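Local coordinates for protein putative DD-carboxypeptidase TP_0574 (Treponema pallidum, PDB 1O75) that binds penicillin and has zinc-dependent carboxypeptidase activity on synthetic depsipeptides, possibly acting as a D,D-carboxypeptidase that reduces peptidoglycan cross-linking, at residues V160-E165 against F174-D179; M253-V258 against T278-D283; S110-G115 against K121-E126. The protein carries 2 engineered substitutions. All blocks are in the same frame, centred on the assembly; numbering follows the deposited sequence.

Contact 1: V160-E165 against F174-D179; sequences VAVPHE and FHFVED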
ATOM      1  N   VAL B 160      21.110 -12.552 -25.971  1.00 36.54           N
ATOM      2  CA  VAL B 160      21.320 -12.590 -27.413  1.00 37.26           C
ATOM      3  C   VAL B 160      22.220 -13.717 -27.921  1.00 39.06           C
ATOM      4  O   VAL B 160      22.980 -14.335 -27.157  1.00 37.23           O
ATOM      5  CB  VAL B 160      21.904 -11.250 -27.939  1.00 37.70           C
ATOM      6  CG1 VAL B 160      20.883 -10.126 -27.780  1.00 36.02           C
ATOM      7  CG2 VAL B 160      23.206 -10.904 -27.196  1.00 39.22           C
ATOM      8  N   ALA B 161      22.086 -13.985 -29.220  1.00 40.04           N
ATOM      9  CA  ALA B 161      22.897 -14.977 -29.936  1.00 41.31           C
ATOM     10  C   ALA B 161      23.612 -14.097 -30.946  1.00 42.38           C
ATOM     11  O   ALA B 161      22.962 -13.387 -31.718  1.00 42.47           O
ATOM     12  CB  ALA B 161      22.020 -15.995 -30.651  1.00 39.61           C
ATOM     13  N   VAL B 162      24.942 -14.121 -30.923  1.00 42.94           N
ATOM     14  CA  VAL B 162      25.743 -13.281 -31.804  1.00 44.96           C
ATOM     15  C   VAL B 162      26.604 -14.117 -32.749  1.00 47.44           C
ATOM     16  O   VAL B 162      27.422 -14.922 -32.305  1.00 47.07           O
ATOM     17  CB  VAL B 162      26.685 -12.353 -30.977  1.00 45.32           C
ATOM     18  CG1 VAL B 162      27.540 -11.492 -31.902  1.00 44.55           C
ATOM     19  CG2 VAL B 162      25.861 -11.474 -30.048  1.00 45.61           C
ATOM     20  N   PRO B 163      26.422 -13.935 -34.066  1.00 49.14           N
ATOM     21  CA  PRO B 163      27.211 -14.695 -35.040  1.00 51.39           C
ATOM     22  C   PRO B 163      28.668 -14.266 -34.918  1.00 52.42           C
ATOM     23  O   PRO B 163      28.957 -13.097 -34.663  1.00 51.22           O
ATOM     24  CB  PRO B 163      26.606 -14.284 -36.385  1.00 50.46           C
ATOM     25  CG  PRO B 163      25.214 -13.813 -36.024  1.00 51.54           C
ATOM     26  CD  PRO B 163      25.459 -13.054 -34.748  1.00 48.75           C
ATOM     27  N   HIS B 164      29.575 -15.216 -35.103  1.00 55.51           N
ATOM     28  CA  HIS B 164      31.004 -14.945 -35.016  1.00 58.16           C
ATOM     29  C   HIS B 164      31.440 -13.652 -35.709  1.00 57.77           C
ATOM     30  O   HIS B 164      32.143 -12.837 -35.122  1.00 58.52           O
ATOM     31  CB  HIS B 164      31.788 -16.119 -35.605  1.00 62.41           C
ATOM     32  CG  HIS B 164      33.269 -15.960 -35.486  1.00 65.46           C
ATOM     33  ND1 HIS B 164      33.935 -16.095 -34.287  1.00 66.99           N
ATOM     34  CD2 HIS B 164      34.205 -15.618 -36.403  1.00 66.51           C
ATOM     35  CE1 HIS B 164      35.219 -15.838 -34.471  1.00 67.39           C
ATOM     36  NE2 HIS B 164      35.408 -15.546 -35.745  1.00 67.42           N
ATOM     37  N   GLU B 165      31.025 -13.457 -36.953  1.00 57.70           N
ATOM     38  CA  GLU B 165      31.406 -12.256 -37.691  1.00 58.66           C
ATOM     39  C   GLU B 165      30.948 -10.949 -37.053  1.00 57.99           C
ATOM     40  O   GLU B 165      31.492  -9.883 -37.353  1.00 56.72           O
ATOM     41  CB  GLU B 165      30.868 -12.310 -39.125  1.00 60.83           C
ATOM     42  CG  GLU B 165      29.364 -12.535 -39.224  1.00 63.57           C
ATOM     43  CD  GLU B 165      29.001 -14.010 -39.289  1.00 65.78           C
ATOM     44  OE1 GLU B 165      29.472 -14.790 -38.433  1.00 65.94           O
ATOM     45  OE2 GLU B 165      28.239 -14.393 -40.205  1.00 68.26           O
ATOM     46  N   PHE B 174      27.000  -2.763 -28.514  1.00 44.10           N
ATOM     47  CA  PHE B 174      25.888  -3.182 -27.664  1.00 44.04           C
ATOM     48  C   PHE B 174      26.338  -3.809 -26.355  1.00 43.83           C
ATOM     49  O   PHE B 174      25.597  -4.586 -25.746  1.00 42.57           O
ATOM     50  CB  PHE B 174      24.981  -4.164 -28.424  1.00 42.35           C
ATOM     51  CG  PHE B 174      24.426  -3.599 -29.702  1.00 40.86           C
ATOM     52  CD1 PHE B 174      25.082  -3.807 -30.916  1.00 41.99           C
ATOM     53  CD2 PHE B 174      23.278  -2.810 -29.689  1.00 40.38           C
ATOM     54  CE1 PHE B 174      24.602  -3.230 -32.101  1.00 41.10           C
ATOM     55  CE2 PHE B 174      22.789  -2.229 -30.864  1.00 40.56           C
ATOM     56  CZ  PHE B 174      23.453  -2.437 -32.077  1.00 40.34           C
ATOM     57  N   HIS B 175      27.556  -3.478 -25.931  1.00 43.68           N
ATOM     58  CA  HIS B 175      28.108  -3.991 -24.688  1.00 45.49           C
ATOM     59  C   HIS B 175      27.886  -5.479 -24.515  1.00 43.96           C
ATOM     60  O   HIS B 175      27.574  -5.947 -23.425  1.00 44.48           O
ATOM     61  CB  HIS B 175      27.508  -3.228 -23.503  1.00 49.87           C
ATOM     62  CG  HIS B 175      27.756  -1.750 -23.556  1.00 57.30           C
ATOM     63  ND1 HIS B 175      27.269  -0.874 -22.607  1.00 59.97           N
ATOM     64  CD2 HIS B 175      28.431  -0.991 -24.455  1.00 59.26           C
ATOM     65  CE1 HIS B 175      27.628   0.359 -22.922  1.00 60.34           C
ATOM     66  NE2 HIS B 175      28.334   0.315 -24.038  1.00 60.61           N
ATOM     67  N   PHE B 176      28.044  -6.231 -25.597  1.00 42.98           N
ATOM     68  CA  PHE B 176      27.865  -7.668 -25.527  1.00 42.72           C
ATOM     69  C   PHE B 176      28.896  -8.311 -24.617  1.00 44.13           C
ATOM     70  O   PHE B 176      30.086  -8.002 -24.699  1.00 43.63           O
ATOM     71  CB  PHE B 176      27.978  -8.295 -26.917  1.00 41.91           C
ATOM     72  CG  PHE B 176      27.857  -9.788 -26.911  1.00 40.69           C
ATOM     73  CD1 PHE B 176      26.688 -10.405 -26.454  1.00 39.42           C
ATOM     74  CD2 PHE B 176      28.917 -10.586 -27.337  1.00 40.31           C
ATOM     75  CE1 PHE B 176      26.573 -11.795 -26.417  1.00 37.70           C
ATOM     76  CE2 PHE B 176      28.816 -11.977 -27.306  1.00 41.86           C
ATOM     77  CZ  PHE B 176      27.639 -12.588 -26.841  1.00 41.14           C
ATOM     78  N   VAL B 177      28.426  -9.214 -23.761  1.00 44.90           N
ATOM     79  CA  VAL B 177      29.279  -9.949 -22.837  1.00 46.61           C
ATOM     80  C   VAL B 177      28.811 -11.400 -22.833  1.00 46.65           C
ATOM     81  O   VAL B 177      27.655 -11.676 -22.509  1.00 43.77           O
ATOM     82  CB  VAL B 177      29.160  -9.398 -21.401  1.00 48.52           C
ATOM     83  CG1 VAL B 177      29.943 -10.279 -20.442  1.00 48.96           C
ATOM     84  CG2 VAL B 177      29.664  -7.965 -21.354  1.00 48.82           C
ATOM     85  N   GLU B 178      29.694 -12.325 -23.201  1.00 46.98           N
ATOM     86  CA  GLU B 178      29.314 -13.732 -23.226  1.00 49.62           C
ATOM     87  C   GLU B 178      28.890 -14.164 -21.841  1.00 49.24           C
ATOM     88  O   GLU B 178      29.370 -13.626 -20.850  1.00 50.82           O
ATOM     89  CB  GLU B 178      30.469 -14.610 -23.717  1.00 51.50           C
ATOM     90  CG  GLU B 178      30.714 -14.530 -25.215  1.00 54.13           C
ATOM     91  CD  GLU B 178      31.685 -15.599 -25.717  1.00 56.94           C
ATOM     92  OE1 GLU B 178      31.423 -16.807 -25.521  1.00 57.05           O
ATOM     93  OE2 GLU B 178      32.712 -15.227 -26.318  1.00 59.84           O
ATOM     94  N   ASP B 179      27.993 -15.140 -21.769  1.00 49.09           N
ATOM     95  CA  ASP B 179      27.507 -15.617 -20.482  1.00 51.01           C
ATOM     96  C   ASP B 179      26.970 -17.039 -20.605  1.00 52.36           C
ATOM     97  O   ASP B 179      26.017 -17.287 -21.349  1.00 53.92           O
ATOM     98  CB  ASP B 179      26.407 -14.684 -19.979  1.00 50.91           C
ATOM     99  CG  ASP B 179      26.080 -14.907 -18.520  1.00 51.46           C
ATOM    100  OD1 ASP B 179      25.796 -16.062 -18.135  1.00 52.18           O
ATOM    101  OD2 ASP B 179      26.105 -13.919 -17.760  1.00 51.31           O
TER
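V160 and V162 meet the ring of F176 where a beta-alpha-beta crossover returns to its sheet: strand 143-163 leads into helix 167-173, and the short strand 177-178 then runs antiparallel to strand 8-16, which also pairs with 143-163. Along the return, F174 leaves the helical conformation, and its ring makes an edge-to-face pair with F198. H175 takes left-handed backbone angles and turns the chain into the extended conformation of F176. There CG lies anti to the backbone N (chi1 178°), which carries the ring across to the two valines. V162 CG2 sits over the middle of one ring face, 3.7 Å from the centroid of the F176 ring and 10° off its normal, a well-centred CH-pi contact. V160 CG2 comes obliquely to the same ring, 3.6 Å from F176 CE1. A170 and K171 of the helix also touch F176, and A170 packs on V162 as well. No hydrogen bond joins 160-165 to 174-179, so their buried meeting is apolar. Past V177, the carboxylate of E178 pairs with K167 at the start of the helix. The backbone of E178 also covers the F176 face turned from V162, its N standing 4.1 Å above the F176 ring plane, offset toward the rim.

Contact 2: M253-V258 against T278-D283; sequences MNFNTV and TKHSAD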
ATOM      1  N   MET B 253      14.047  -7.853 -10.431  1.00 27.88           N
ATOM      2  CA  MET B 253      15.454  -7.531 -10.721  1.00 27.97           C
ATOM      3  C   MET B 253      15.887  -8.171 -12.043  1.00 27.46           C
ATOM      4  O   MET B 253      16.984  -7.921 -12.529  1.00 31.09           O
ATOM      5  CB  MET B 253      16.378  -7.982  -9.587  1.00 28.17           C
ATOM      6  CG  MET B 253      16.278  -7.098  -8.328  1.00 28.60           C
ATOM      7  SD  MET B 253      16.754  -5.371  -8.646  1.00 31.28           S
ATOM      8  CE  MET B 253      15.762  -4.527  -7.510  1.00 37.14           C
ATOM      9  N   ASN B 254      15.021  -9.005 -12.609  1.00 25.81           N
ATOM     10  CA  ASN B 254      15.289  -9.629 -13.908  1.00 26.45           C
ATOM     11  C   ASN B 254      14.242  -9.212 -14.951  1.00 28.11           C
ATOM     12  O   ASN B 254      14.290  -9.625 -16.125  1.00 25.36           O
ATOM     13  CB  ASN B 254      15.325 -11.143 -13.742  1.00 27.65           C
ATOM     14  CG  ASN B 254      16.660 -11.603 -13.186  1.00 30.27           C
ATOM     15  OD1 ASN B 254      17.682 -11.483 -13.855  1.00 32.27           O
ATOM     16  ND2 ASN B 254      16.661 -12.078 -11.953  1.00 32.07           N
ATOM     17  N   PHE B 255      13.296  -8.384 -14.513  1.00 27.32           N
ATOM     18  CA  PHE B 255      12.240  -7.907 -15.407  1.00 26.36           C
ATOM     19  C   PHE B 255      12.758  -6.968 -16.481  1.00 25.92           C
ATOM     20  O   PHE B 255      13.508  -6.025 -16.206  1.00 23.91           O
ATOM     21  CB  PHE B 255      11.164  -7.167 -14.614  1.00 25.08           C
ATOM     22  CG  PHE B 255      10.092  -6.552 -15.476  1.00 25.06           C
ATOM     23  CD1 PHE B 255       9.013  -7.320 -15.925  1.00 24.54           C
ATOM     24  CD2 PHE B 255      10.144  -5.197 -15.805  1.00 26.56           C
ATOM     25  CE1 PHE B 255       7.993  -6.740 -16.684  1.00 25.07           C
ATOM     26  CE2 PHE B 255       9.128  -4.600 -16.569  1.00 28.13           C
ATOM     27  CZ  PHE B 255       8.044  -5.383 -17.006  1.00 26.45           C
ATOM     28  N   ASN B 256      12.307  -7.188 -17.711  1.00 25.91           N
ATOM     29  CA  ASN B 256      12.720  -6.323 -18.797  1.00 23.84           C
ATOM     30  C   ASN B 256      11.596  -5.451 -19.367  1.00 23.80           C
ATOM     31  O   ASN B 256      11.670  -4.220 -19.337  1.00 23.99           O
ATOM     32  CB  ASN B 256      13.294  -7.155 -19.944  1.00 25.89           C
ATOM     33  CG  ASN B 256      14.781  -7.401 -19.807  1.00 29.38           C
ATOM     34  OD1 ASN B 256      15.490  -6.565 -19.283  1.00 29.37           O
ATOM     35  ND2 ASN B 256      15.262  -8.538 -20.317  1.00 28.96           N
ATOM     36  N   THR B 257      10.543  -6.089 -19.880  1.00 23.37           N
ATOM     37  CA  THR B 257       9.503  -5.309 -20.538  1.00 22.02           C
ATOM     38  C   THR B 257       8.169  -6.041 -20.681  1.00 23.76           C
ATOM     39  O   THR B 257       7.998  -7.164 -20.166  1.00 22.99           O
ATOM     40  CB  THR B 257      10.076  -4.854 -21.914  1.00 23.83           C
ATOM     41  OG1 THR B 257       9.224  -3.871 -22.513  1.00 25.79           O
ATOM     42  CG2 THR B 257      10.259  -6.075 -22.866  1.00 25.59           C
ATOM     43  N   VAL B 258       7.213  -5.393 -21.357  1.00 23.40           N
ATOM     44  CA  VAL B 258       5.892  -5.976 -21.564  1.00 22.67           C
ATOM     45  C   VAL B 258       5.417  -5.738 -22.990  1.00 23.73           C
ATOM     46  O   VAL B 258       5.560  -4.633 -23.531  1.00 25.83           O
ATOM     47  CB  VAL B 258       4.799  -5.327 -20.661  1.00 24.81           C
ATOM     48  CG1 VAL B 258       3.521  -6.206 -20.665  1.00 21.81           C
ATOM     49  CG2 VAL B 258       5.306  -5.141 -19.272  1.00 28.07           C
ATOM     50  N   THR B 278       6.496  -1.417 -25.179  1.00 27.13           N
ATOM     51  CA  THR B 278       6.324  -0.495 -24.062  1.00 26.81           C
ATOM     52  C   THR B 278       7.683  -0.058 -23.520  1.00 28.13           C
ATOM     53  O   THR B 278       8.721  -0.651 -23.839  1.00 27.03           O
ATOM     54  CB  THR B 278       5.580  -1.152 -22.901  1.00 25.70           C
ATOM     55  OG1 THR B 278       6.340  -2.286 -22.442  1.00 24.66           O
ATOM     56  CG2 THR B 278       4.149  -1.596 -23.327  1.00 22.33           C
ATOM     57  N   LYS B 279       7.660   0.976 -22.687  1.00 28.30           N
ATOM     58  CA  LYS B 279       8.886   1.491 -22.069  1.00 26.62           C
ATOM     59  C   LYS B 279       8.627   1.519 -20.570  1.00 25.60           C
ATOM     60  O   LYS B 279       7.592   2.008 -20.122  1.00 24.47           O
ATOM     61  CB  LYS B 279       9.184   2.891 -22.601  1.00 26.54           C
ATOM     62  CG  LYS B 279       9.476   2.863 -24.087  1.00 29.34           C
ATOM     63  CD  LYS B 279      10.035   4.180 -24.599  1.00 33.02           C
ATOM     64  CE  LYS B 279       9.000   5.279 -24.573  1.00 33.95           C
ATOM     65  NZ  LYS B 279       9.511   6.510 -25.283  1.00 39.67           N
ATOM     66  N   HIS B 280       9.558   0.998 -19.785  1.00 25.67           N
ATOM     67  CA  HIS B 280       9.325   0.967 -18.347  1.00 28.78           C
ATOM     68  C   HIS B 280       9.245   2.372 -17.767  1.00 29.09           C
ATOM     69  O   HIS B 280       9.823   3.303 -18.308  1.00 33.05           O
ATOM     70  CB  HIS B 280      10.418   0.167 -17.641  1.00 26.82           C
ATOM     71  CG  HIS B 280      10.055  -0.201 -16.243  1.00 29.16           C
ATOM     72  ND1 HIS B 280       8.938  -0.957 -15.949  1.00 26.80           N
ATOM     73  CD2 HIS B 280      10.631   0.109 -15.056  1.00 26.40           C
ATOM     74  CE1 HIS B 280       8.843  -1.098 -14.639  1.00 32.03           C
ATOM     75  NE2 HIS B 280       9.855  -0.461 -14.074  1.00 30.19           N
ATOM     76  N   SER B 281       8.497   2.503 -16.680  1.00 31.09           N
ATOM     77  CA  SER B 281       8.289   3.764 -15.985  1.00 34.36           C
ATOM     78  C   SER B 281       7.201   4.559 -16.687  1.00 34.57           C
ATOM     79  O   SER B 281       6.282   5.046 -16.055  1.00 38.53           O
ATOM     80  CB  SER B 281       9.576   4.577 -15.913  1.00 37.14           C
ATOM     81  OG  SER B 281       9.337   5.697 -15.094  1.00 43.84           O
ATOM     82  N   ALA B 282       7.282   4.683 -18.001  1.00 31.66           N
ATOM     83  CA  ALA B 282       6.226   5.396 -18.704  1.00 30.28           C
ATOM     84  C   ALA B 282       4.979   4.504 -18.845  1.00 29.08           C
ATOM     85  O   ALA B 282       3.858   4.966 -18.642  1.00 28.57           O
ATOM     86  CB  ALA B 282       6.720   5.832 -20.098  1.00 31.55           C
ATOM     87  N   ASP B 283       5.177   3.220 -19.159  1.00 26.62           N
ATOM     88  CA  ASP B 283       4.052   2.303 -19.394  1.00 26.18           C
ATOM     89  C   ASP B 283       3.889   1.174 -18.400  1.00 25.93           C
ATOM     90  O   ASP B 283       2.843   0.502 -18.377  1.00 25.61           O
ATOM     91  CB  ASP B 283       4.181   1.679 -20.792  1.00 25.25           C
ATOM     92  CG  ASP B 283       4.424   2.717 -21.864  1.00 24.70           C
ATOM     93  OD1 ASP B 283       3.767   3.775 -21.823  1.00 24.74           O
ATOM     94  OD2 ASP B 283       5.274   2.485 -22.742  1.00 25.24           O
TER
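T278 OG1 gives its proton to V258 O at 2.7 Å, meeting it in the carbonyl plane on a lone pair, with a C=O...O angle of 129°. The same oxygen lies 3.3 Å from T257 OG1, a weak hydrogen bond that is not settled, since the T257 hydroxyl has another acceptor within reach. With chi1 at 60°, T278 OG1 stands between its own backbone N and carbonyl carbon, turned to strand 255-262. This tie follows strand 274-276, the outermost strand paired with 255-262, and joins the start of the loop 278-283 to the beginning of its neighbour. T257 itself belongs to a classic beta bulge, since N256 and T257 both face I318 of strand 311-319. T278 also touches Y260, which lines a xenon pocket; a bound xenon lies about 7 Å from the T278 side chain.

Farther along, F255 and H280 form an offset edge-to-face pair, with F255 pointing its edge toward the imidazole, the planes at 60° and the centroids of the F255 and H280 rings 5.6 Å apart. The closest approach of the two is F255 CE2 to H280 ND1, at 3.7 Å. H280 ND1 is hydrogen-bonded to S284 OG, which helps to fix the rotation of the imidazole, while Y69 and W286 add further rings around it. The loop is also braced internally, for K279 N donates to D283 OD2 at 2.8 Å, on the anti side of the carboxylate, and D283 N donates to K279 O at 2.9 Å. D283 OD1 pairs with R304. A buried carboxylate held by an arginine and a backbone N-H is probably ionised, and the buried V258 carbonyl is satisfied by a side-chain hydroxyl.

Contact 3: S110-G115 against K121-E126; sequences SFQDLG and KFEAVE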
ATOM      1  N   SER B 110      24.643  -3.404  -9.973  1.00 34.99           N
ATOM      2  CA  SER B 110      24.503  -4.817 -10.255  1.00 35.63           C
ATOM      3  C   SER B 110      23.881  -5.474  -9.030  1.00 36.83           C
ATOM      4  O   SER B 110      24.510  -5.573  -7.967  1.00 36.57           O
ATOM      5  CB  SER B 110      25.862  -5.442 -10.563  1.00 37.42           C
ATOM      6  OG  SER B 110      26.447  -4.791 -11.686  1.00 41.38           O
ATOM      7  N   PHE B 111      22.642  -5.924  -9.192  1.00 34.64           N
ATOM      8  CA  PHE B 111      21.898  -6.558  -8.115  1.00 34.44           C
ATOM      9  C   PHE B 111      22.534  -7.871  -7.673  1.00 34.79           C
ATOM     10  O   PHE B 111      22.825  -8.734  -8.501  1.00 32.99           O
ATOM     11  CB  PHE B 111      20.455  -6.832  -8.559  1.00 32.59           C
ATOM     12  CG  PHE B 111      19.664  -7.623  -7.559  1.00 33.15           C
ATOM     13  CD1 PHE B 111      19.250  -7.037  -6.364  1.00 31.41           C
ATOM     14  CD2 PHE B 111      19.367  -8.960  -7.798  1.00 31.59           C
ATOM     15  CE1 PHE B 111      18.547  -7.783  -5.414  1.00 32.01           C
ATOM     16  CE2 PHE B 111      18.673  -9.718  -6.867  1.00 32.62           C
ATOM     17  CZ  PHE B 111      18.259  -9.128  -5.664  1.00 31.93           C
ATOM     18  N   GLN B 112      22.718  -8.026  -6.365  1.00 36.64           N
ATOM     19  CA  GLN B 112      23.307  -9.251  -5.807  1.00 39.43           C
ATOM     20  C   GLN B 112      22.238 -10.100  -5.121  1.00 39.63           C
ATOM     21  O   GLN B 112      22.091 -11.277  -5.429  1.00 40.20           O
ATOM     22  CB  GLN B 112      24.428  -8.927  -4.794  1.00 40.72           C
ATOM     23  CG  GLN B 112      25.646  -8.220  -5.386  1.00 47.03           C
ATOM     24  CD  GLN B 112      26.200  -8.915  -6.632  1.00 51.88           C
ATOM     25  OE1 GLN B 112      26.152  -8.365  -7.741  1.00 53.98           O
ATOM     26  NE2 GLN B 112      26.726 -10.127  -6.457  1.00 53.05           N
ATOM     27  N   ASP B 113      21.485  -9.512  -4.195  1.00 38.90           N
ATOM     28  CA  ASP B 113      20.443 -10.266  -3.510  1.00 40.31           C
ATOM     29  C   ASP B 113      19.643  -9.427  -2.523  1.00 38.21           C
ATOM     30  O   ASP B 113      19.985  -8.275  -2.237  1.00 36.21           O
ATOM     31  CB  ASP B 113      21.071 -11.450  -2.763  1.00 46.40           C
ATOM     32  CG  ASP B 113      22.207 -11.017  -1.840  1.00 53.23           C
ATOM     33  OD1 ASP B 113      21.918 -10.419  -0.782  1.00 57.94           O
ATOM     34  OD2 ASP B 113      23.396 -11.259  -2.173  1.00 58.26           O
ATOM     35  N   LEU B 114      18.568 -10.007  -2.002  1.00 36.30           N
ATOM     36  CA  LEU B 114      17.772  -9.305  -1.000  1.00 37.62           C
ATOM     37  C   LEU B 114      18.287  -9.802   0.353  1.00 37.83           C
ATOM     38  O   LEU B 114      18.231 -10.996   0.629  1.00 37.35           O
ATOM     39  CB  LEU B 114      16.280  -9.640  -1.135  1.00 34.30           C
ATOM     40  CG  LEU B 114      15.396  -8.908  -0.123  1.00 32.38           C
ATOM     41  CD1 LEU B 114      15.383  -7.416  -0.433  1.00 31.88           C
ATOM     42  CD2 LEU B 114      13.997  -9.473  -0.167  1.00 30.49           C
ATOM     43  N   GLY B 115      18.797  -8.890   1.182  1.00 40.30           N
ATOM     44  CA  GLY B 115      19.306  -9.269   2.490  1.00 39.81           C
ATOM     45  C   GLY B 115      18.206  -9.773   3.411  1.00 41.17           C
ATOM     46  O   GLY B 115      17.024  -9.501   3.181  1.00 39.43           O
ATOM     47  N   LYS B 121      20.901  -5.630  -1.736  1.00 34.03           N
ATOM     48  CA  LYS B 121      22.356  -5.604  -1.758  1.00 36.66           C
ATOM     49  C   LYS B 121      22.787  -5.581  -3.213  1.00 37.12           C
ATOM     50  O   LYS B 121      22.229  -6.307  -4.051  1.00 34.49           O
ATOM     51  CB  LYS B 121      22.905  -6.843  -1.046  1.00 39.22           C
ATOM     52  CG  LYS B 121      22.302  -7.000   0.358  1.00 43.43           C
ATOM     53  CD  LYS B 121      22.510  -5.700   1.145  1.00 47.45           C
ATOM     54  CE  LYS B 121      21.579  -5.544   2.354  1.00 49.80           C
ATOM     55  NZ  LYS B 121      21.634  -6.690   3.303  1.00 51.00           N
ATOM     56  N   PHE B 122      23.780  -4.762  -3.519  1.00 36.03           N
ATOM     57  CA  PHE B 122      24.222  -4.658  -4.898  1.00 38.18           C
ATOM     58  C   PHE B 122      25.613  -4.078  -4.913  1.00 41.44           C
ATOM     59  O   PHE B 122      26.114  -3.639  -3.877  1.00 42.00           O
ATOM     60  CB  PHE B 122      23.272  -3.713  -5.648  1.00 36.57           C
ATOM     61  CG  PHE B 122      23.140  -2.356  -5.001  1.00 36.10           C
ATOM     62  CD1 PHE B 122      24.100  -1.368  -5.210  1.00 37.36           C
ATOM     63  CD2 PHE B 122      22.084  -2.078  -4.145  1.00 36.65           C
ATOM     64  CE1 PHE B 122      24.005  -0.120  -4.571  1.00 37.58           C
ATOM     65  CE2 PHE B 122      21.985  -0.836  -3.505  1.00 37.28           C
ATOM     66  CZ  PHE B 122      22.948   0.141  -3.718  1.00 36.86           C
ATOM     67  N   GLU B 123      26.251  -4.088  -6.075  1.00 42.36           N
ATOM     68  CA  GLU B 123      27.554  -3.466  -6.163  1.00 44.96           C
ATOM     69  C   GLU B 123      27.560  -2.449  -7.270  1.00 43.22           C
ATOM     70  O   GLU B 123      26.726  -2.493  -8.183  1.00 41.17           O
ATOM     71  CB  GLU B 123      28.676  -4.488  -6.341  1.00 50.06           C
ATOM     72  CG  GLU B 123      28.473  -5.574  -7.340  1.00 56.47           C
ATOM     73  CD  GLU B 123      29.598  -6.600  -7.242  1.00 61.77           C
ATOM     74  OE1 GLU B 123      30.770  -6.197  -7.411  1.00 64.30           O
ATOM     75  OE2 GLU B 123      29.321  -7.795  -6.985  1.00 64.40           O
ATOM     76  N   ALA B 124      28.493  -1.513  -7.157  1.00 42.04           N
ATOM     77  CA  ALA B 124      28.647  -0.427  -8.101  1.00 41.35           C
ATOM     78  C   ALA B 124      29.128  -0.924  -9.438  1.00 41.33           C
ATOM     79  O   ALA B 124      29.608  -2.051  -9.564  1.00 39.77           O
ATOM     80  CB  ALA B 124      29.623   0.626  -7.551  1.00 41.58           C
ATOM     81  N   VAL B 125      28.996  -0.051 -10.428  1.00 40.79           N
ATOM     82  CA  VAL B 125      29.387  -0.338 -11.791  1.00 42.08           C
ATOM     83  C   VAL B 125      30.312   0.771 -12.280  1.00 42.79           C
ATOM     84  O   VAL B 125      30.019   1.962 -12.137  1.00 40.51           O
ATOM     85  CB  VAL B 125      28.141  -0.407 -12.727  1.00 41.84           C
ATOM     86  CG1 VAL B 125      28.584  -0.445 -14.189  1.00 42.53           C
ATOM     87  CG2 VAL B 125      27.312  -1.643 -12.407  1.00 40.88           C
ATOM     88  N   GLU B 126      31.436   0.356 -12.851  1.00 44.68           N
ATOM     89  CA  GLU B 126      32.433   1.272 -13.385  1.00 47.03           C
ATOM     90  C   GLU B 126      31.810   2.343 -14.279  1.00 45.46           C
ATOM     91  O   GLU B 126      31.063   2.026 -15.207  1.00 46.40           O
ATOM     92  CB  GLU B 126      33.449   0.456 -14.194  1.00 51.97           C
ATOM     93  CG  GLU B 126      34.417   1.272 -15.036  1.00 58.41           C
ATOM     94  CD  GLU B 126      35.348   2.118 -14.194  1.00 62.18           C
ATOM     95  OE1 GLU B 126      35.828   1.602 -13.157  1.00 64.27           O
ATOM     96  OE2 GLU B 126      35.607   3.285 -14.573  1.00 64.13           O
TER
HETATM   97  O   HOH W   1      29.014  -4.124 -10.888  1.00 47.26           O
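The beta hairpin of strands 101-114 and 120-124 brings S110 opposite E123, F111 opposite F122 and D113 opposite K121, the short strand segments running antiparallel at 157°. S110 and E123 are a hydrogen-bonded pair: S110 N reaches E123 O at 2.9 Å in an almost straight bond (177°), and E123 N returns to S110 O at 3.0 Å. F111 and F122, the non-hydrogen-bonded pair, put their side chains on the other sheet face, where F111 packs on I249 and D250 of helix 245-252.

Beyond them the register shifts by one residue. K121 O accepts two backbone donors from the same face of its plane, Q112 N at 2.9 Å and D113 N at 3.3 Å, while K121 N donates to D113 O at 2.8 Å. D113 OD1 lies beside the aliphatic part of the lysine, 3.6 Å from K121 CG, and not beside its ammonium group. Bends at chi2 and chi4 curl the lysine chain back to the end of the first strand, where K121 NZ comes 3.6 Å from G115 CA; its ion pair with D117 is long and weak.

At the opposite end of the hairpin, S110 OG is bridged by a water to A124 O and lies 3.3 Å from V125 CG2. L114 packs on E242 of the second subunit. Two successive residues, Q112 and D113, facing the single residue K121 across an antiparallel pair make this a classic beta bulge.

In the fold
From the N terminus, contact 3 comes first, closing the short hairpin loop between strands 101-114 and 120-124. Contact 1 follows, spanning the eight residues that include helix 167-173. Contact 2 is last, bridging 19 residues that contain strand 274-276. The three are in series; none nests in or crosses another. Contacts 1 and 3 belong to the same large mixed sheet, their centres about 23 Å apart, and all four of their segments lie in the range of domain a. Contact 2 lies in the domain C range, in the E-set clan. It meets contact 3 directly where M253 CG packs 3.5 Å from F111 CG, joining the hairpin to domain C.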